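Local coordinates for protein annexin (Schistosoma mansoni, PDB 4MDU) that binds acidic phospholipid membranes in a calcium-dependent manner, aggregates liposomes when calcium is present, and takes part in host-parasite interaction and reproduction of the worm, at residues R13-H17 with T137-E142; E189-I193 with C242-Y247. One frame throughout, in Å; residues are numbered along the deposited sequence.

Contact 1 of 2, residues R13-H17 with T137-E142; sequences RSLIH and TLWNDE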
ATOM      1  N   ARG B  13      26.535  -1.923 -12.952  1.00 42.48           N
ATOM      2  CA  ARG B  13      25.863  -2.118 -11.682  1.00 40.22           C
ATOM      3  C   ARG B  13      26.689  -3.168 -10.963  1.00 33.45           C
ATOM      4  O   ARG B  13      27.432  -3.920 -11.592  1.00 34.63           O
ATOM      5  CB  ARG B  13      24.446  -2.639 -11.903  1.00 33.89           C
ATOM      6  CG  ARG B  13      23.507  -1.647 -12.596  1.00 36.07           C
ATOM      7  CD  ARG B  13      23.209  -0.472 -11.692  1.00 26.71           C
ATOM      8  NE  ARG B  13      22.784  -0.914 -10.361  1.00 25.36           N
ATOM      9  CZ  ARG B  13      21.533  -0.845  -9.907  1.00 27.15           C
ATOM     10  NH1 ARG B  13      20.559  -0.359 -10.682  1.00 23.18           N
ATOM     11  NH2 ARG B  13      21.251  -1.267  -8.678  1.00 24.73           N
ATOM     12  N   SER B  14      26.555  -3.238  -9.652  1.00 36.12           N
ATOM     13  CA  SER B  14      27.405  -4.129  -8.881  1.00 39.91           C
ATOM     14  C   SER B  14      27.152  -5.590  -9.259  1.00 34.73           C
ATOM     15  O   SER B  14      26.001  -5.984  -9.442  1.00 26.96           O
ATOM     16  CB  SER B  14      27.163  -3.919  -7.390  1.00 34.28           C
ATOM     17  OG  SER B  14      27.216  -5.171  -6.726  1.00 48.05           O
ATOM     18  N   LEU B  15      28.215  -6.394  -9.344  1.00 34.12           N
ATOM     19  CA  LEU B  15      28.093  -7.805  -9.736  1.00 32.42           C
ATOM     20  C   LEU B  15      27.250  -8.628  -8.772  1.00 35.21           C
ATOM     21  O   LEU B  15      26.801  -9.733  -9.098  1.00 36.06           O
ATOM     22  CB  LEU B  15      29.462  -8.463  -9.886  1.00 39.16           C
ATOM     23  CG  LEU B  15      29.760  -8.974 -11.291  1.00 42.68           C
ATOM     24  CD1 LEU B  15      29.925  -7.777 -12.221  1.00 40.21           C
ATOM     25  CD2 LEU B  15      31.016  -9.833 -11.282  1.00 51.13           C
ATOM     26  N   ILE B  16      27.033  -8.096  -7.580  1.00 29.87           N
ATOM     27  CA  ILE B  16      26.217  -8.801  -6.616  1.00 28.31           C
ATOM     28  C   ILE B  16      24.786  -9.061  -7.137  1.00 30.16           C
ATOM     29  O   ILE B  16      24.125 -10.002  -6.689  1.00 30.64           O
ATOM     30  CB  ILE B  16      26.182  -8.046  -5.289  1.00 29.00           C
ATOM     31  CG1 ILE B  16      25.818  -9.002  -4.157  1.00 29.46           C
ATOM     32  CG2 ILE B  16      25.215  -6.875  -5.378  1.00 31.83           C
ATOM     33  CD1 ILE B  16      26.443  -8.624  -2.839  1.00 33.60           C
ATOM     34  N   HIS B  17      24.325  -8.251  -8.091  1.00 32.52           N
ATOM     35  CA  HIS B  17      22.997  -8.455  -8.721  1.00 33.92           C
ATOM     36  C   HIS B  17      23.019  -9.426  -9.904  1.00 32.55           C
ATOM     37  O   HIS B  17      21.973  -9.742 -10.470  1.00 37.05           O
ATOM     38  CB  HIS B  17      22.408  -7.136  -9.244  1.00 25.97           C
ATOM     39  CG  HIS B  17      22.371  -6.035  -8.230  1.00 29.49           C
ATOM     40  ND1 HIS B  17      21.457  -6.003  -7.199  1.00 26.29           N
ATOM     41  CD2 HIS B  17      23.122  -4.915  -8.105  1.00 23.55           C
ATOM     42  CE1 HIS B  17      21.650  -4.912  -6.480  1.00 27.07           C
ATOM     43  NE2 HIS B  17      22.660  -4.237  -7.004  1.00 20.53           N
ATOM     44  N   THR B 137      16.656  -2.405  -4.513  1.00 24.74           N
ATOM     45  CA  THR B 137      17.548  -2.734  -5.623  1.00 24.03           C
ATOM     46  C   THR B 137      18.963  -2.152  -5.523  1.00 26.68           C
ATOM     47  O   THR B 137      19.752  -2.283  -6.458  1.00 28.25           O
ATOM     48  CB  THR B 137      16.947  -2.283  -6.969  1.00 23.23           C
ATOM     49  OG1 THR B 137      16.936  -0.849  -7.014  1.00 26.61           O
ATOM     50  CG2 THR B 137      15.527  -2.801  -7.113  1.00 16.07           C
ATOM     51  N   LEU B 138      19.303  -1.524  -4.403  1.00 28.43           N
ATOM     52  CA  LEU B 138      20.634  -0.927  -4.287  1.00 30.76           C
ATOM     53  C   LEU B 138      21.493  -1.651  -3.269  1.00 25.49           C
ATOM     54  O   LEU B 138      21.098  -1.804  -2.108  1.00 25.82           O
ATOM     55  CB  LEU B 138      20.544   0.556  -3.906  1.00 30.73           C
ATOM     56  CG  LEU B 138      19.822   1.463  -4.910  1.00 26.02           C
ATOM     57  CD1 LEU B 138      19.551   2.830  -4.297  1.00 24.18           C
ATOM     58  CD2 LEU B 138      20.630   1.589  -6.205  1.00 22.67           C
ATOM     59  N   TRP B 139      22.677  -2.077  -3.685  1.00 25.32           N
ATOM     60  CA  TRP B 139      23.623  -2.578  -2.695  1.00 24.81           C
ATOM     61  C   TRP B 139      24.476  -1.435  -2.130  1.00 31.00           C
ATOM     62  O   TRP B 139      24.309  -0.269  -2.508  1.00 33.00           O
ATOM     63  CB  TRP B 139      24.466  -3.742  -3.225  1.00 21.07           C
ATOM     64  CG  TRP B 139      24.640  -4.786  -2.163  1.00 29.06           C
ATOM     65  CD1 TRP B 139      25.776  -5.045  -1.434  1.00 21.38           C
ATOM     66  CD2 TRP B 139      23.629  -5.682  -1.663  1.00 23.25           C
ATOM     67  NE1 TRP B 139      25.533  -6.057  -0.536  1.00 22.88           N
ATOM     68  CE2 TRP B 139      24.224  -6.459  -0.649  1.00 23.78           C
ATOM     69  CE3 TRP B 139      22.285  -5.911  -1.986  1.00 26.64           C
ATOM     70  CZ2 TRP B 139      23.526  -7.452   0.039  1.00 28.34           C
ATOM     71  CZ3 TRP B 139      21.591  -6.902  -1.295  1.00 28.23           C
ATOM     72  CH2 TRP B 139      22.215  -7.656  -0.294  1.00 30.84           C
ATOM     73  N   ASN B 140      25.374  -1.768  -1.212  1.00 29.51           N
ATOM     74  CA  ASN B 140      26.042  -0.761  -0.394  1.00 25.00           C
ATOM     75  C   ASN B 140      26.640   0.429  -1.146  1.00 23.21           C
ATOM     76  O   ASN B 140      26.344   1.589  -0.834  1.00 23.16           O
ATOM     77  CB  ASN B 140      27.092  -1.424   0.516  1.00 18.85           C
ATOM     78  CG  ASN B 140      26.460  -2.311   1.573  1.00 26.33           C
ATOM     79  OD1 ASN B 140      25.288  -2.130   1.930  1.00 28.90           O
ATOM     80  ND2 ASN B 140      27.224  -3.289   2.073  1.00 26.50           N
ATOM     81  N   ASP B 141      27.501   0.141  -2.110  1.00 22.50           N
ATOM     82  CA  ASP B 141      28.183   1.182  -2.864  1.00 23.71           C
ATOM     83  C   ASP B 141      27.231   1.998  -3.745  1.00 30.14           C
ATOM     84  O   ASP B 141      27.403   3.205  -3.915  1.00 23.75           O
ATOM     85  CB  ASP B 141      29.289   0.562  -3.704  1.00 27.97           C
ATOM     86  CG  ASP B 141      30.446   0.077  -2.842  1.00 39.12           C
ATOM     87  OD1 ASP B 141      30.664   0.699  -1.793  1.00 32.49           O
ATOM     88  OD2 ASP B 141      31.117  -0.907  -3.194  1.00 44.00           O
ATOM     89  N   GLU B 142      26.229   1.329  -4.300  1.00 26.27           N
ATOM     90  CA  GLU B 142      25.232   2.001  -5.124  1.00 28.27           C
ATOM     91  C   GLU B 142      24.440   2.953  -4.256  1.00 25.97           C
ATOM     92  O   GLU B 142      24.199   4.097  -4.636  1.00 28.75           O
ATOM     93  CB  GLU B 142      24.329   0.958  -5.786  1.00 21.29           C
ATOM     94  CG  GLU B 142      25.149   0.050  -6.705  1.00 23.99           C
ATOM     95  CD  GLU B 142      24.412  -1.202  -7.163  1.00 29.15           C
ATOM     96  OE1 GLU B 142      23.582  -1.730  -6.395  1.00 28.92           O
ATOM     97  OE2 GLU B 142      24.682  -1.664  -8.298  1.00 30.14           O
TER
HETATM   98  O   HOH W   1      18.185  -0.121  -9.403  1.00 21.73           O
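Glu142 sets CG beside its own backbone N (chi1 -62°) and runs extended from there, while Arg13 is bent at chi2 and chi3; the two bends bring its NE to the carboxylate, and the side chains cross at about a right angle. The Arg13 NE to Glu142 OE2 salt bridge is 2.9 Å long; it lies in the guanidinium plane but comes from above the carboxylate plane. From the opposite face the backbone N of Ser14 grips the same oxygen, Ser14 N to Glu142 OE2 2.8 Å, almost perfectly straight. His17 approaches head-on, its ring nearly coplanar with the carboxylate, and NE2 gives its proton to the syn lone pair of Glu142 OE1 at 2.7 Å. The anti lone pair of that oxygen takes the backbone N of Trp139, the N-cap residue of helix 140-156. Four firm N-H donors thus hold the buried carboxylate and fix its rotation, and the arginine would be expected to stabilise its negative charge. A water accepts from Arg13 NH1 and donates to Thr137 OG1, itself bonded to the carbonyl of Ile134. Beside the polar cluster, Ile16 CD1 makes a CH-pi contact over one face of the Trp139 five-membered ring, 3.8 Å from its centroid, and Ile16 CG2 lies over the centre of the His17 ring. The N-terminal segment is thereby fastened to the start of helix 140-156 in the second annexin repeat, with Pro246 of helix 246-260 packing against both Ile16 and Trp139.

Contact 2 of 2, residues E189-I193 with C242-Y247; sequences ERDDI and CNRTPY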
ATOM      1  N   GLU B 189      25.080  -0.921   5.033  1.00 26.98           N
ATOM      2  CA  GLU B 189      25.956  -1.875   5.707  1.00 27.68           C
ATOM      3  C   GLU B 189      25.418  -3.288   5.578  1.00 30.56           C
ATOM      4  O   GLU B 189      25.434  -4.054   6.541  1.00 32.22           O
ATOM      5  CB  GLU B 189      26.151  -1.506   7.181  1.00 21.16           C
ATOM      6  CG  GLU B 189      27.080  -0.312   7.386  1.00 22.20           C
ATOM      7  CD  GLU B 189      27.231   0.055   8.854  1.00 24.79           C
ATOM      8  OE1 GLU B 189      27.512  -0.858   9.660  1.00 32.64           O
ATOM      9  OE2 GLU B 189      27.077   1.250   9.199  1.00 22.01           O
ATOM     10  N   ARG B 190      24.932  -3.629   4.390  1.00 30.81           N
ATOM     11  CA  ARG B 190      24.513  -5.002   4.121  1.00 34.95           C
ATOM     12  C   ARG B 190      25.774  -5.855   3.941  1.00 33.91           C
ATOM     13  O   ARG B 190      26.845  -5.316   3.646  1.00 31.45           O
ATOM     14  CB  ARG B 190      23.622  -5.048   2.873  1.00 29.77           C
ATOM     15  CG  ARG B 190      22.516  -3.999   2.885  1.00 33.18           C
ATOM     16  CD  ARG B 190      21.790  -3.845   1.540  1.00 35.85           C
ATOM     17  NE  ARG B 190      20.713  -4.811   1.451  1.00 38.75           N
ATOM     18  CZ  ARG B 190      19.776  -4.849   0.512  1.00 34.41           C
ATOM     19  NH1 ARG B 190      19.719  -3.946  -0.472  1.00 26.27           N
ATOM     20  NH2 ARG B 190      18.873  -5.808   0.589  1.00 23.99           N
ATOM     21  N   ASP B 191      25.667  -7.169   4.128  1.00 29.35           N
ATOM     22  CA  ASP B 191      26.820  -8.033   3.899  1.00 30.73           C
ATOM     23  C   ASP B 191      27.339  -7.854   2.497  1.00 32.89           C
ATOM     24  O   ASP B 191      26.567  -7.683   1.557  1.00 36.66           O
ATOM     25  CB  ASP B 191      26.481  -9.507   4.092  1.00 34.91           C
ATOM     26  CG  ASP B 191      25.994  -9.818   5.486  1.00 35.61           C
ATOM     27  OD1 ASP B 191      26.156  -8.965   6.395  1.00 34.05           O
ATOM     28  OD2 ASP B 191      25.429 -10.916   5.661  1.00 35.81           O
ATOM     29  N   ASP B 192      28.653  -7.930   2.359  1.00 30.43           N
ATOM     30  CA  ASP B 192      29.309  -7.807   1.068  1.00 39.33           C
ATOM     31  C   ASP B 192      29.936  -9.123   0.624  1.00 32.45           C
ATOM     32  O   ASP B 192      30.164 -10.029   1.421  1.00 40.84           O
ATOM     33  CB  ASP B 192      30.403  -6.728   1.131  1.00 36.33           C
ATOM     34  CG  ASP B 192      29.843  -5.324   1.062  1.00 44.56           C
ATOM     35  OD1 ASP B 192      29.080  -5.028   0.102  1.00 39.07           O
ATOM     36  OD2 ASP B 192      30.165  -4.519   1.970  1.00 41.52           O
ATOM     37  N   ILE B 193      30.213  -9.210  -0.664  1.00 29.92           N
ATOM     38  CA  ILE B 193      31.034 -10.265  -1.221  1.00 29.59           C
ATOM     39  C   ILE B 193      32.029  -9.576  -2.128  1.00 32.02           C
ATOM     40  O   ILE B 193      31.651  -8.800  -3.009  1.00 40.20           O
ATOM     41  CB  ILE B 193      30.225 -11.256  -2.058  1.00 38.87           C
ATOM     42  CG1 ILE B 193      29.177 -11.969  -1.194  1.00 42.53           C
ATOM     43  CG2 ILE B 193      31.162 -12.260  -2.737  1.00 32.56           C
ATOM     44  CD1 ILE B 193      28.006 -12.568  -2.008  1.00 31.93           C
ATOM     45  N   CYS B 242      17.250  -7.788   5.589  1.00 31.30           N
ATOM     46  CA  CYS B 242      17.852  -6.630   4.931  1.00 34.86           C
ATOM     47  C   CYS B 242      19.362  -6.721   4.708  1.00 39.15           C
ATOM     48  O   CYS B 242      19.877  -6.074   3.801  1.00 41.17           O
ATOM     49  CB  CYS B 242      17.500  -5.340   5.661  1.00 39.18           C
ATOM     50  SG  CYS B 242      15.743  -5.013   5.635  1.00 30.53           S
ATOM     51  N   ASN B 243      20.072  -7.532   5.493  1.00 24.72           N
ATOM     52  CA  ASN B 243      21.527  -7.569   5.347  1.00 27.09           C
ATOM     53  C   ASN B 243      22.139  -8.723   4.578  1.00 28.25           C
ATOM     54  O   ASN B 243      23.203  -8.559   3.998  1.00 32.92           O
ATOM     55  CB  ASN B 243      22.221  -7.447   6.719  1.00 34.46           C
ATOM     56  CG  ASN B 243      21.961  -6.109   7.368  1.00 44.86           C
ATOM     57  OD1 ASN B 243      22.231  -5.060   6.782  1.00 43.56           O
ATOM     58  ND2 ASN B 243      21.388  -6.135   8.565  1.00 54.73           N
ATOM     59  N   ARG B 244      21.516  -9.901   4.589  1.00 28.75           N
ATOM     60  CA  ARG B 244      22.176 -11.038   3.950  1.00 25.19           C
ATOM     61  C   ARG B 244      22.248 -10.799   2.456  1.00 29.24           C
ATOM     62  O   ARG B 244      21.371 -10.163   1.900  1.00 29.89           O
ATOM     63  CB  ARG B 244      21.443 -12.348   4.238  1.00 31.74           C
ATOM     64  CG  ARG B 244      21.392 -12.714   5.705  1.00 30.56           C
ATOM     65  CD  ARG B 244      22.804 -12.709   6.363  1.00 34.46           C
ATOM     66  NE  ARG B 244      22.664 -12.921   7.801  1.00 33.00           N
ATOM     67  CZ  ARG B 244      23.189 -12.149   8.745  1.00 43.76           C
ATOM     68  NH1 ARG B 244      23.938 -11.106   8.420  1.00 47.77           N
ATOM     69  NH2 ARG B 244      22.973 -12.442  10.024  1.00 43.29           N
ATOM     70  N   THR B 245      23.290 -11.304   1.807  1.00 24.06           N
ATOM     71  CA  THR B 245      23.387 -11.160   0.375  1.00 28.65           C
ATOM     72  C   THR B 245      22.276 -11.983  -0.289  1.00 37.00           C
ATOM     73  O   THR B 245      21.709 -12.896   0.322  1.00 31.92           O
ATOM     74  CB  THR B 245      24.737 -11.646  -0.132  1.00 29.38           C
ATOM     75  OG1 THR B 245      24.751 -13.076  -0.117  1.00 31.41           O
ATOM     76  CG2 THR B 245      25.878 -11.087   0.745  1.00 28.73           C
ATOM     77  N   PRO B 246      21.955 -11.671  -1.550  1.00 35.13           N
ATOM     78  CA  PRO B 246      20.867 -12.447  -2.148  1.00 36.05           C
ATOM     79  C   PRO B 246      21.172 -13.945  -2.092  1.00 25.38           C
ATOM     80  O   PRO B 246      20.276 -14.741  -1.821  1.00 26.26           O
ATOM     81  CB  PRO B 246      20.826 -11.933  -3.593  1.00 35.17           C
ATOM     82  CG  PRO B 246      21.424 -10.553  -3.506  1.00 34.60           C
ATOM     83  CD  PRO B 246      22.522 -10.691  -2.493  1.00 28.51           C
ATOM     84  N   TYR B 247      22.429 -14.318  -2.295  1.00 28.09           N
ATOM     85  CA  TYR B 247      22.817 -15.734  -2.270  1.00 32.61           C
ATOM     86  C   TYR B 247      22.597 -16.383  -0.900  1.00 38.61           C
ATOM     87  O   TYR B 247      21.982 -17.457  -0.801  1.00 32.58           O
ATOM     88  CB  TYR B 247      24.250 -15.896  -2.780  1.00 31.22           C
ATOM     89  CG  TYR B 247      24.490 -15.030  -3.999  1.00 34.39           C
ATOM     90  CD1 TYR B 247      24.052 -15.433  -5.255  1.00 35.82           C
ATOM     91  CD2 TYR B 247      25.107 -13.790  -3.887  1.00 26.98           C
ATOM     92  CE1 TYR B 247      24.234 -14.631  -6.371  1.00 34.61           C
ATOM     93  CE2 TYR B 247      25.297 -12.986  -4.994  1.00 31.04           C
ATOM     94  CZ  TYR B 247      24.852 -13.414  -6.237  1.00 29.62           C
ATOM     95  OH  TYR B 247      25.029 -12.624  -7.345  1.00 29.00           O
TER
HETATM   96  O   HOH W   2      22.845  -2.105   6.727  1.00 41.94           O
HETATM   97  O   HOH W   3      19.134  -8.307   1.785  1.00 36.42           O
HETATM   98  O   HOH W   4      25.119 -12.505   3.525  1.00 29.60           O
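Asp191 and Asn243 join the two backbones directly, Asp191 N giving its proton to Asn243 O at 2.8 Å. One residue earlier on each side, Arg190 NE reaches Cys242 O, also at 2.8 Å, nearly along the C=O axis; a bend at chi3 (86°) turns the guanidinium to this carbonyl near the end of helix 236-243. The Asp191 carboxylate lies at the edge of the Arg244 guanidinium, the planes only 16° apart, and Asp191 OD2 accepts from Arg244 NH1 with its syn lone pair in a 3.1 Å salt bridge. Farther along, Ile193 CD1 touches both Thr245 CG2 at 3.8 Å and Tyr247 CD2 at 3.7 Å.

Around this shell three waters fill in. One links Asp191 OD2 to the backbone N of Thr245, another runs from Arg190 NH2 to Arg244 O, and a third gives a proton to Asn243 OD1 and weakly accepts from Glu189 N. Asp218 holds Arg244 from its NE side, so the guanidinium is shared between two carboxylates, while Leu198 of helix 195-199 packs on both Ile193 and Tyr247.

Thr245 is the N-cap of helix 246-260, its OG1 accepting from Gln248 N. The linker that follows helix 177-187 of the second annexin repeat therefore lies along the tight helix-to-helix turn between helices 236-243 and 246-260 of the third, part of the all-helical annexin fold.

How the contacts relate
From the N terminus, segment 13-17 precedes the first helix of the chain and returns to 137-142 in the second repeat, so contact 1 closes a loop of 119 residues that spans the whole first repeat. Contact 2 opens only afterwards, at 189-193, and closes at 242-247 in the third repeat; the two loops follow in series, neither nested nor crossed. They nevertheless touch, with centres 10 Å apart: Trp139 NE1 probably donates to Asp191 O, and Asn140 ND2 to Arg190 O. Along the chain the linker at 189-193 lies between repeats two and three, and together the contacts tie the N-terminal segment, repeat two and repeat three.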